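PDB 4BLO: packaging enzyme P4 from Pseudomonas phage phi6, which hydrolyses nucleoside triphosphates as a hexameric RecA-like motor, which probably drives RNA packaging into the viral procapsid. Local coordinates for residues 134-139 and 185-190; 123-128 and 245-250; 211-216 and 227-232; 162-165 and 169-172. All coordinates share one frame; numbering follows the deposited sequence.

Contact 1 of 4, residues 134-139 and 185-190; sequences ITLNEK and AVDSVR. With ADP (adenosine-5'-diphosphate), chain B.
Leu136 carries this contact with its two methyl branches. CD1 meets the CB of Ala185 at 3.6 Å, while CD2 lies 3.6 Å from the CB of Asp187. Its CG is anti to the backbone N (chi1 175°), which points the fork down from helix 132-140 onto two alternate residues of strand 184-187. Asp187 also keeps its CG anti to its N, and the two side chains run past one another in opposite senses, so the carboxylate runs alongside CD2, with OD2 4.0 Å away. Asp187 OD2 is hydrogen-bonded to Ser133 OG and its side chain lies about 4 Å from a bound calcium ion; this is consistent with the Walker B acid of a RecA-type ATPase. The helix itself follows the P-loop (Walker A): the N-H of Ile134 donates to O2A of the ADP alpha phosphate at 2.9 Å, with an N-H...O angle of 146°, beside bonds to the nucleotide from Gly129, Gly131, Lys132 and Ser133. Farther out, Leu145 and Val230 from the strands on either side of 184-187 also touch Leu136. One turn along the helix, Lys139 NZ donates to Thr135 OG1 at 3.0 Å, and Asn137 ND2 is bonded to Ser133 O.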
# COMPACT_ATOMS: atom_id res chain seq x y z
N ILE L 134 25.14 -21.80 -16.20
CA ILE L 134 26.41 -22.41 -16.63
C ILE L 134 26.86 -23.43 -15.59
O ILE L 134 27.15 -24.56 -15.96
CB ILE L 134 27.47 -21.30 -16.91
CG1 ILE L 134 27.38 -20.82 -18.38
CG2 ILE L 134 28.91 -21.68 -16.50
CD1 ILE L 134 27.70 -21.88 -19.55
N THR L 135 26.88 -23.04 -14.30
CA THR L 135 27.28 -23.90 -13.18
C THR L 135 26.33 -25.10 -13.09
O THR L 135 26.79 -26.23 -12.95
CB THR L 135 27.32 -23.11 -11.86
OG1 THR L 135 28.24 -22.04 -12.01
CG2 THR L 135 27.73 -23.96 -10.68
N LEU L 136 25.01 -24.83 -13.22
CA LEU L 136 23.99 -25.86 -13.18
C LEU L 136 24.22 -26.96 -14.25
O LEU L 136 24.21 -28.15 -13.91
CB LEU L 136 22.59 -25.22 -13.34
CG LEU L 136 21.39 -26.18 -13.43
CD1 LEU L 136 21.22 -27.00 -12.15
CD2 LEU L 136 20.14 -25.44 -13.76
N ASN L 137 24.45 -26.58 -15.50
CA ASN L 137 24.53 -27.56 -16.57
C ASN L 137 25.93 -28.14 -16.77
O ASN L 137 26.03 -29.34 -17.09
CB ASN L 137 23.98 -26.98 -17.86
CG ASN L 137 22.49 -26.72 -17.75
OD1 ASN L 137 21.65 -27.60 -17.93
ND2 ASN L 137 22.12 -25.52 -17.32
N GLU L 138 27.00 -27.35 -16.56
CA GLU L 138 28.37 -27.85 -16.73
C GLU L 138 28.90 -28.53 -15.48
O GLU L 138 29.38 -29.66 -15.59
CB GLU L 138 29.34 -26.74 -17.14
CG GLU L 138 29.11 -26.21 -18.54
CD GLU L 138 30.17 -25.25 -19.03
OE1 GLU L 138 30.72 -24.48 -18.22
OE2 GLU L 138 30.44 -25.26 -20.25
N LYS L 139 28.87 -27.84 -14.31
CA LYS L 139 29.40 -28.37 -13.05
C LYS L 139 28.42 -29.33 -12.36
O LYS L 139 28.85 -30.41 -12.00
CB LYS L 139 29.86 -27.24 -12.09
CG LYS L 139 31.19 -26.57 -12.54
CD LYS L 139 31.46 -25.24 -11.83
CE LYS L 139 31.09 -24.03 -12.68
NZ LYS L 139 31.21 -22.73 -11.96
N ALA L 185 16.47 -30.59 -11.31
CA ALA L 185 16.88 -29.20 -11.21
C ALA L 185 15.85 -28.29 -11.83
O ALA L 185 15.22 -28.67 -12.82
CB ALA L 185 18.22 -28.99 -11.87
N VAL L 186 15.66 -27.08 -11.27
CA VAL L 186 14.72 -26.08 -11.79
C VAL L 186 15.45 -24.79 -12.15
O VAL L 186 15.99 -24.12 -11.27
CB VAL L 186 13.53 -25.79 -10.82
CG1 VAL L 186 12.45 -24.97 -11.52
CG2 VAL L 186 12.94 -27.07 -10.27
N ASP L 187 15.46 -24.48 -13.47
CA ASP L 187 16.00 -23.25 -14.07
C ASP L 187 14.93 -22.63 -14.97
O ASP L 187 14.73 -23.11 -16.08
CB ASP L 187 17.30 -23.51 -14.84
CG ASP L 187 18.11 -22.26 -15.21
OD1 ASP L 187 17.86 -21.19 -14.61
OD2 ASP L 187 19.00 -22.37 -16.09
N SER L 188 14.14 -21.65 -14.49
CA SER L 188 14.26 -20.90 -13.23
C SER L 188 13.07 -21.08 -12.33
O SER L 188 12.06 -21.67 -12.73
CB SER L 188 14.34 -19.41 -13.57
OG SER L 188 15.21 -18.68 -12.73
N VAL L 189 13.15 -20.45 -11.15
CA VAL L 189 12.07 -20.35 -10.18
C VAL L 189 11.52 -18.87 -10.22
O VAL L 189 10.50 -18.58 -9.58
CB VAL L 189 12.51 -20.85 -8.77
CG1 VAL L 189 13.07 -19.73 -7.89
CG2 VAL L 189 11.39 -21.59 -8.07
N ARG L 190 12.15 -17.97 -11.04
CA ARG L 190 11.77 -16.56 -11.30
C ARG L 190 10.25 -16.35 -11.51
O ARG L 190 9.75 -15.40 -10.92
CB ARG L 190 12.49 -15.97 -12.52
CG ARG L 190 13.89 -15.44 -12.30
CD ARG L 190 14.31 -14.49 -13.44
NE ARG L 190 14.25 -15.10 -14.78
CZ ARG L 190 13.98 -14.44 -15.90
NH1 ARG L 190 13.75 -13.13 -15.87
NH2 ARG L 190 13.95 -15.07 -17.06
PB ADP B . 22.90 -16.54 -15.17
O1B ADP B . 23.38 -16.32 -13.72
O2B ADP B . 22.14 -17.87 -15.25
O3B ADP B . 22.00 -15.41 -15.61
PA ADP B . 24.62 -17.62 -17.29
O1A ADP B . 23.46 -17.82 -18.28
O2A ADP B . 24.97 -18.92 -16.68
O3A ADP B . 24.18 -16.59 -16.14
O5' ADP B . 25.89 -17.03 -18.04
C5' ADP B . 26.90 -16.30 -17.33
C4' ADP B . 28.04 -15.96 -18.24
O4' ADP B . 27.58 -15.10 -19.31
C3' ADP B . 29.16 -15.17 -17.56
O3' ADP B . 30.09 -16.02 -16.90
C2' ADP B . 29.77 -14.40 -18.73
O2' ADP B . 30.72 -15.16 -19.47
C1' ADP B . 28.53 -14.10 -19.59
N9 ADP B . 27.94 -12.78 -19.35
C8 ADP B . 26.78 -12.49 -18.68
N7 ADP B . 26.49 -11.22 -18.62
C5 ADP B . 27.54 -10.61 -19.31
C6 ADP B . 27.83 -9.26 -19.60
N6 ADP B . 27.10 -8.23 -19.17
N1 ADP B . 28.94 -9.01 -20.33
C2 ADP B . 29.72 -10.03 -20.71
N3 ADP B . 29.55 -11.34 -20.48
C4 ADP B . 28.43 -11.57 -19.77

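Contact 2 of 4, residues 123-128 and 245-250; sequences ALMGAT and GQVMAS
Met125 and Val247 meet because their torsions send methyl groups toward one another. The Met125 CG stands beside its backbone N, anti to the carbonyl carbon (chi1 -82°), and the chain then bends at chi2 and chi3 to bring CE out toward the helix; Val247, with CG1 anti to its own N (chi1 168°), turns its second branch, CG2, to receive it. The setting is the P-loop NTPase fold, in which strand 120-126 leads into the Walker A loop and helix 240-248 covers one face of the sheet. Met125 and Val247 touch tip to tip, with CE 3.6 Å from CG2. The other branch of Val247 is used as well: CG1 sits 3.8 Å from the CB of Ala123, two residues back on the same side of the strand. One valine thus spans both strand side chains, and the contact is wholly apolar. Phe209 and Tyr210 of helix 208-222 pack on Val247 too, while Val231 of the adjoining strand touches both Ala123 and Met125. Next to Met125, Gly126 O accepts from Lys132 NZ of the Walker A loop. At the end of 245-250, Ser250 OG donates to Gln246 O at 3.2 Å, the C=O...OG angle being 146° and the hydroxyl oxygen lying 24° from the carbonyl plane.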
# COMPACT_ATOMS: atom_id res chain seq x y z
N ALA L 123 19.63 -24.25 -3.17
CA ALA L 123 19.31 -23.00 -3.85
C ALA L 123 20.53 -22.41 -4.51
O ALA L 123 21.49 -22.02 -3.84
CB ALA L 123 18.67 -21.99 -2.89
N LEU L 124 20.50 -22.35 -5.83
CA LEU L 124 21.59 -21.82 -6.63
C LEU L 124 21.33 -20.34 -6.88
O LEU L 124 20.54 -19.98 -7.75
CB LEU L 124 21.75 -22.65 -7.93
CG LEU L 124 22.77 -22.28 -8.99
CD1 LEU L 124 24.17 -22.47 -8.49
CD2 LEU L 124 22.53 -23.10 -10.21
N MET L 125 22.00 -19.50 -6.06
CA MET L 125 21.94 -18.03 -6.02
C MET L 125 22.98 -17.36 -6.92
O MET L 125 23.97 -17.97 -7.30
CB MET L 125 22.17 -17.56 -4.57
CG MET L 125 20.94 -17.62 -3.70
SD MET L 125 20.65 -16.00 -2.97
CE MET L 125 18.90 -15.96 -2.98
N GLY L 126 22.75 -16.08 -7.17
CA GLY L 126 23.64 -15.23 -7.95
C GLY L 126 22.95 -14.09 -8.64
O GLY L 126 21.78 -14.21 -9.03
N ALA L 127 23.68 -12.98 -8.85
CA ALA L 127 23.23 -11.80 -9.60
C ALA L 127 23.01 -12.22 -11.05
O ALA L 127 23.38 -13.34 -11.39
CB ALA L 127 24.27 -10.69 -9.50
N THR L 128 22.38 -11.39 -11.91
CA THR L 128 22.18 -11.80 -13.30
C THR L 128 23.51 -11.90 -14.02
O THR L 128 24.38 -11.04 -13.85
CB THR L 128 21.22 -10.88 -14.05
OG1 THR L 128 21.50 -9.51 -13.76
CG2 THR L 128 19.78 -11.21 -13.76
N GLY L 245 22.92 -15.43 3.14
CA GLY L 245 23.04 -15.84 4.54
C GLY L 245 21.71 -16.28 5.12
O GLY L 245 21.64 -17.25 5.89
N GLN L 246 20.65 -15.61 4.67
CA GLN L 246 19.30 -15.88 5.09
C GLN L 246 18.77 -17.14 4.41
O GLN L 246 18.05 -17.90 5.05
CB GLN L 246 18.40 -14.67 4.79
CG GLN L 246 18.78 -13.37 5.53
CD GLN L 246 18.72 -13.43 7.04
OE1 GLN L 246 17.81 -14.03 7.60
NE2 GLN L 246 19.68 -12.80 7.71
N VAL L 247 19.12 -17.36 3.13
CA VAL L 247 18.69 -18.52 2.33
C VAL L 247 19.37 -19.78 2.86
O VAL L 247 18.74 -20.85 2.93
CB VAL L 247 18.92 -18.30 0.81
CG1 VAL L 247 18.76 -19.60 0.03
CG2 VAL L 247 17.97 -17.23 0.26
N MET L 248 20.64 -19.66 3.28
CA MET L 248 21.41 -20.76 3.86
C MET L 248 20.68 -21.37 5.07
O MET L 248 20.70 -22.59 5.24
CB MET L 248 22.77 -20.22 4.30
CG MET L 248 23.92 -20.56 3.40
SD MET L 248 25.28 -19.55 4.03
CE MET L 248 26.69 -20.48 3.53
N ALA L 249 20.01 -20.53 5.88
CA ALA L 249 19.23 -20.90 7.07
C ALA L 249 17.83 -21.46 6.72
O ALA L 249 17.11 -21.91 7.61
CB ALA L 249 19.09 -19.68 7.97
N SER L 250 17.47 -21.44 5.42
CA SER L 250 16.17 -21.88 4.91
C SER L 250 16.25 -23.09 3.94
O SER L 250 15.20 -23.58 3.53
CB SER L 250 15.48 -20.72 4.21
OG SER L 250 15.34 -19.61 5.09

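Contact 3 of 4, residues 211-216 and 227-232; sequences SLLTDI and VVMVVN
Met229 is the bump of this contact, and Leu213 and Ile216, three residues apart on one face of helix 208-222, form the hollow that takes it. The methionine leaves strand 226-231 toward the helix and bends at its last torsion (chi3 -61°), which brings the terminal methyl between the two helix side chains. CE is 3.7 Å from the CG2 of Ile216 and 4.1 Å from the CD2 of Leu213. The two approaches differ: the isoleucine crosses the methionine at a slant and touches it with its short branch, whereas the leucine slides past it in the opposite direction and touches with a delta methyl. That same CD2 reaches the CG1 of Val231 at 4.4 Å, a looser contact, so the leucine end spans two alternate strand residues that face the same way. The CA-CB bond of Leu213 does not aim at the strand; its longer chain carries the methyl there. No hydrogen bond joins the segments, as is expected with the axes 11.8 Å apart at their closest. Elsewhere on the helix, Asp215 forms a salt bridge with Arg195 of a neighbouring subunit.

An angle of 161° between helix and strand directions makes the pair nearly antiparallel, the return leg of a beta-alpha-beta crossover that starts from strand 184-187, the parallel neighbour of 226-231. Val121 and Val186, from the strands flanking 226-231, also touch Met229. On the reverse of the sheet Val228 and Val230 meet Leu136, so helices 208-222 and 132-140 cover the two faces of strand 226-231.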
# COMPACT_ATOMS: atom_id res chain seq x y z
N SER L 211 10.31 -18.52 4.05
CA SER L 211 9.40 -19.54 4.58
C SER L 211 9.04 -20.53 3.48
O SER L 211 9.04 -21.73 3.73
CB SER L 211 8.15 -18.89 5.17
OG SER L 211 8.40 -18.53 6.52
N LEU L 212 8.80 -20.04 2.24
CA LEU L 212 8.48 -20.87 1.09
C LEU L 212 9.63 -21.83 0.75
O LEU L 212 9.36 -23.00 0.48
CB LEU L 212 8.12 -20.02 -0.14
CG LEU L 212 6.68 -20.17 -0.69
CD1 LEU L 212 6.43 -19.19 -1.82
CD2 LEU L 212 6.41 -21.58 -1.19
N LEU L 213 10.90 -21.35 0.80
CA LEU L 213 12.08 -22.18 0.53
C LEU L 213 12.17 -23.34 1.54
O LEU L 213 12.46 -24.47 1.12
CB LEU L 213 13.37 -21.34 0.58
CG LEU L 213 13.73 -20.50 -0.63
CD1 LEU L 213 14.90 -19.58 -0.31
CD2 LEU L 213 14.12 -21.36 -1.82
N THR L 214 11.90 -23.06 2.84
CA THR L 214 11.91 -24.05 3.93
C THR L 214 10.78 -25.09 3.73
O THR L 214 11.02 -26.29 3.88
CB THR L 214 11.80 -23.37 5.29
OG1 THR L 214 12.88 -22.45 5.44
CG2 THR L 214 11.84 -24.35 6.43
N ASP L 215 9.56 -24.61 3.39
CA ASP L 215 8.39 -25.44 3.12
C ASP L 215 8.65 -26.33 1.89
O ASP L 215 8.28 -27.51 1.91
CB ASP L 215 7.14 -24.57 2.91
CG ASP L 215 6.53 -23.99 4.17
OD1 ASP L 215 7.03 -24.30 5.27
OD2 ASP L 215 5.51 -23.26 4.05
N ILE L 216 9.29 -25.78 0.84
CA ILE L 216 9.64 -26.54 -0.36
C ILE L 216 10.73 -27.58 0.01
O ILE L 216 10.60 -28.74 -0.35
CB ILE L 216 10.06 -25.60 -1.52
CG1 ILE L 216 8.84 -24.90 -2.13
CG2 ILE L 216 10.84 -26.34 -2.58
CD1 ILE L 216 9.13 -23.63 -2.90
N VAL L 227 16.59 -31.82 -4.97
CA VAL L 227 16.32 -30.82 -6.00
C VAL L 227 17.24 -29.59 -5.84
O VAL L 227 17.51 -29.15 -4.73
CB VAL L 227 14.81 -30.43 -5.97
CG1 VAL L 227 14.47 -29.36 -7.02
CG2 VAL L 227 13.90 -31.65 -6.14
N VAL L 228 17.71 -29.05 -6.97
CA VAL L 228 18.48 -27.82 -7.08
C VAL L 228 17.61 -26.79 -7.80
O VAL L 228 17.25 -27.00 -8.96
CB VAL L 228 19.86 -28.02 -7.80
CG1 VAL L 228 20.50 -26.67 -8.19
CG2 VAL L 228 20.81 -28.85 -6.94
N MET L 229 17.26 -25.70 -7.13
CA MET L 229 16.46 -24.62 -7.74
C MET L 229 17.31 -23.38 -7.91
O MET L 229 17.95 -22.96 -6.95
CB MET L 229 15.22 -24.28 -6.88
CG MET L 229 14.25 -25.42 -6.73
SD MET L 229 12.60 -24.87 -6.24
CE MET L 229 12.95 -24.13 -4.68
N VAL L 230 17.33 -22.79 -9.13
CA VAL L 230 18.11 -21.57 -9.33
C VAL L 230 17.21 -20.41 -8.93
O VAL L 230 16.08 -20.30 -9.43
CB VAL L 230 18.85 -21.36 -10.68
CG1 VAL L 230 18.78 -22.58 -11.57
CG2 VAL L 230 18.45 -20.08 -11.41
N VAL L 231 17.67 -19.62 -7.95
CA VAL L 231 16.91 -18.53 -7.35
C VAL L 231 17.61 -17.18 -7.68
O VAL L 231 18.73 -16.90 -7.22
CB VAL L 231 16.61 -18.77 -5.83
CG1 VAL L 231 15.87 -20.09 -5.62
CG2 VAL L 231 17.86 -18.78 -4.97
N ASN L 232 16.96 -16.39 -8.56
CA ASN L 232 17.49 -15.10 -8.99
C ASN L 232 16.66 -13.99 -8.31
O ASN L 232 15.50 -13.76 -8.67
CB ASN L 232 17.49 -14.96 -10.53
CG ASN L 232 18.36 -13.83 -11.09
OD1 ASN L 232 18.39 -12.68 -10.58
ND2 ASN L 232 19.05 -14.12 -12.19

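Contact 4 of 4, residues 162-165 and 169-172; sequences VHIS and EMLI
Ser165 and Glu169 are joined by two hydrogen bonds that end on one oxygen. The backbone N of Ser165 donates to Glu169 OE1 at 2.6 Å with an N-H...O angle of 164°, a nearly straight bond that meets the oxygen close to the line of its C-O bond. The hydroxyl of the same serine, OG, donates to OE1 at 3.1 Å from the syn side, 32° out of the carboxylate plane. Serine chi1 is 69°, which sets OG between backbone N and carbonyl carbon and lets both donors of the residue face one acceptor. The glutamate reaches back from the first turn of helix 167-179 with its chain extended beyond CG, passing alongside Ile164; its CB is 3.8 Å from the isoleucine CB. Farther along, the CD1 of Ile164 lies 3.5 Å from the CB of Met170, the two side chains crossing at a slant.

The segments join strand 161-163 to the helix that follows it in the chain, and the contact bridges the short connection. Thr166 OG1, in the connection, accepts from the backbone N of Glu169. Trp148 packs on Ile164, and its NE1 is bonded to Ser165 O; backbone bonds from Ser165 also lead to a neighbouring subunit.

The carboxylate is buried, and OE1 takes two bonds from Ser165 and a further one from a residue adjoining the segments, which should limit its rotation. A negative charge there would be stabilised by these bonds and probably also by the amino end of its own helix.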
# COMPACT_ATOMS: atom_id res chain seq x y z
N VAL L 162 12.69 -30.26 -19.66
CA VAL L 162 11.24 -30.44 -19.56
C VAL L 162 10.64 -29.04 -19.30
O VAL L 162 10.91 -28.41 -18.27
CB VAL L 162 10.81 -31.53 -18.53
CG1 VAL L 162 11.60 -31.45 -17.23
CG2 VAL L 162 9.30 -31.51 -18.26
N HIS L 163 9.91 -28.53 -20.31
CA HIS L 163 9.33 -27.20 -20.29
C HIS L 163 7.96 -27.19 -19.64
O HIS L 163 7.01 -27.78 -20.16
CB HIS L 163 9.29 -26.59 -21.69
CG HIS L 163 10.66 -26.43 -22.29
ND1 HIS L 163 11.19 -27.39 -23.16
CD2 HIS L 163 11.59 -25.47 -22.08
CE1 HIS L 163 12.40 -26.96 -23.46
NE2 HIS L 163 12.69 -25.81 -22.85
N ILE L 164 7.88 -26.50 -18.49
CA ILE L 164 6.65 -26.32 -17.72
C ILE L 164 6.16 -24.85 -17.85
O ILE L 164 6.88 -23.99 -18.38
CB ILE L 164 6.81 -26.78 -16.24
CG1 ILE L 164 7.83 -25.91 -15.49
CG2 ILE L 164 7.16 -28.27 -16.15
CD1 ILE L 164 7.49 -25.65 -14.11
N SER L 165 4.94 -24.59 -17.35
CA SER L 165 4.28 -23.29 -17.37
C SER L 165 3.76 -22.89 -15.99
O SER L 165 3.74 -21.69 -15.71
CB SER L 165 3.12 -23.30 -18.37
OG SER L 165 2.04 -24.12 -17.97
N GLU L 169 2.90 -27.89 -12.04
CA GLU L 169 3.75 -28.70 -12.91
C GLU L 169 5.16 -28.86 -12.32
O GLU L 169 5.68 -29.97 -12.34
CB GLU L 169 3.84 -28.08 -14.32
CG GLU L 169 2.59 -28.25 -15.17
CD GLU L 169 2.48 -27.40 -16.41
OE1 GLU L 169 3.43 -26.62 -16.68
OE2 GLU L 169 1.44 -27.48 -17.10
N MET L 170 5.75 -27.78 -11.77
CA MET L 170 7.09 -27.83 -11.17
C MET L 170 7.15 -28.85 -10.04
O MET L 170 8.04 -29.70 -10.04
CB MET L 170 7.53 -26.46 -10.66
CG MET L 170 9.02 -26.39 -10.40
SD MET L 170 9.43 -25.23 -9.09
CE MET L 170 8.93 -26.17 -7.63
N LEU L 171 6.19 -28.77 -9.10
CA LEU L 171 6.12 -29.67 -7.95
C LEU L 171 5.85 -31.11 -8.39
O LEU L 171 6.45 -32.02 -7.82
CB LEU L 171 5.06 -29.19 -6.95
CG LEU L 171 5.34 -27.84 -6.27
CD1 LEU L 171 4.11 -27.30 -5.61
CD2 LEU L 171 6.47 -27.94 -5.27
N ILE L 172 5.01 -31.33 -9.42
CA ILE L 172 4.70 -32.66 -9.96
C ILE L 172 5.99 -33.35 -10.42
O ILE L 172 6.26 -34.47 -10.00
CB ILE L 172 3.65 -32.58 -11.11
CG1 ILE L 172 2.25 -32.35 -10.56
CG2 ILE L 172 3.67 -33.84 -11.97
CD1 ILE L 172 1.25 -31.89 -11.59

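In the fold
The four contacts fasten helices to one sheet of the RecA-type ATPase core. Their strands run in the order 161-163, 184-187, 226-231 and 120-126, with 144-147 between the first two. Contact 2 spans 123 to 250 and encloses the rest; contact 4 falls within contact 1, and contact 3 follows. Contacts 2 and 3, centres 9 Å apart, have strands paired through probable backbone hydrogen bonds of Leu124 with Met229 and Val231. Contact 1 covers the face opposite contacts 2 to 4, 13 to 14 Å from each centre to centre. Contacts 2 and 4, centres 22 Å apart, do not touch. Strand ends at contacts 1 and 2 lead into the nucleotide site, tying it to the sheet.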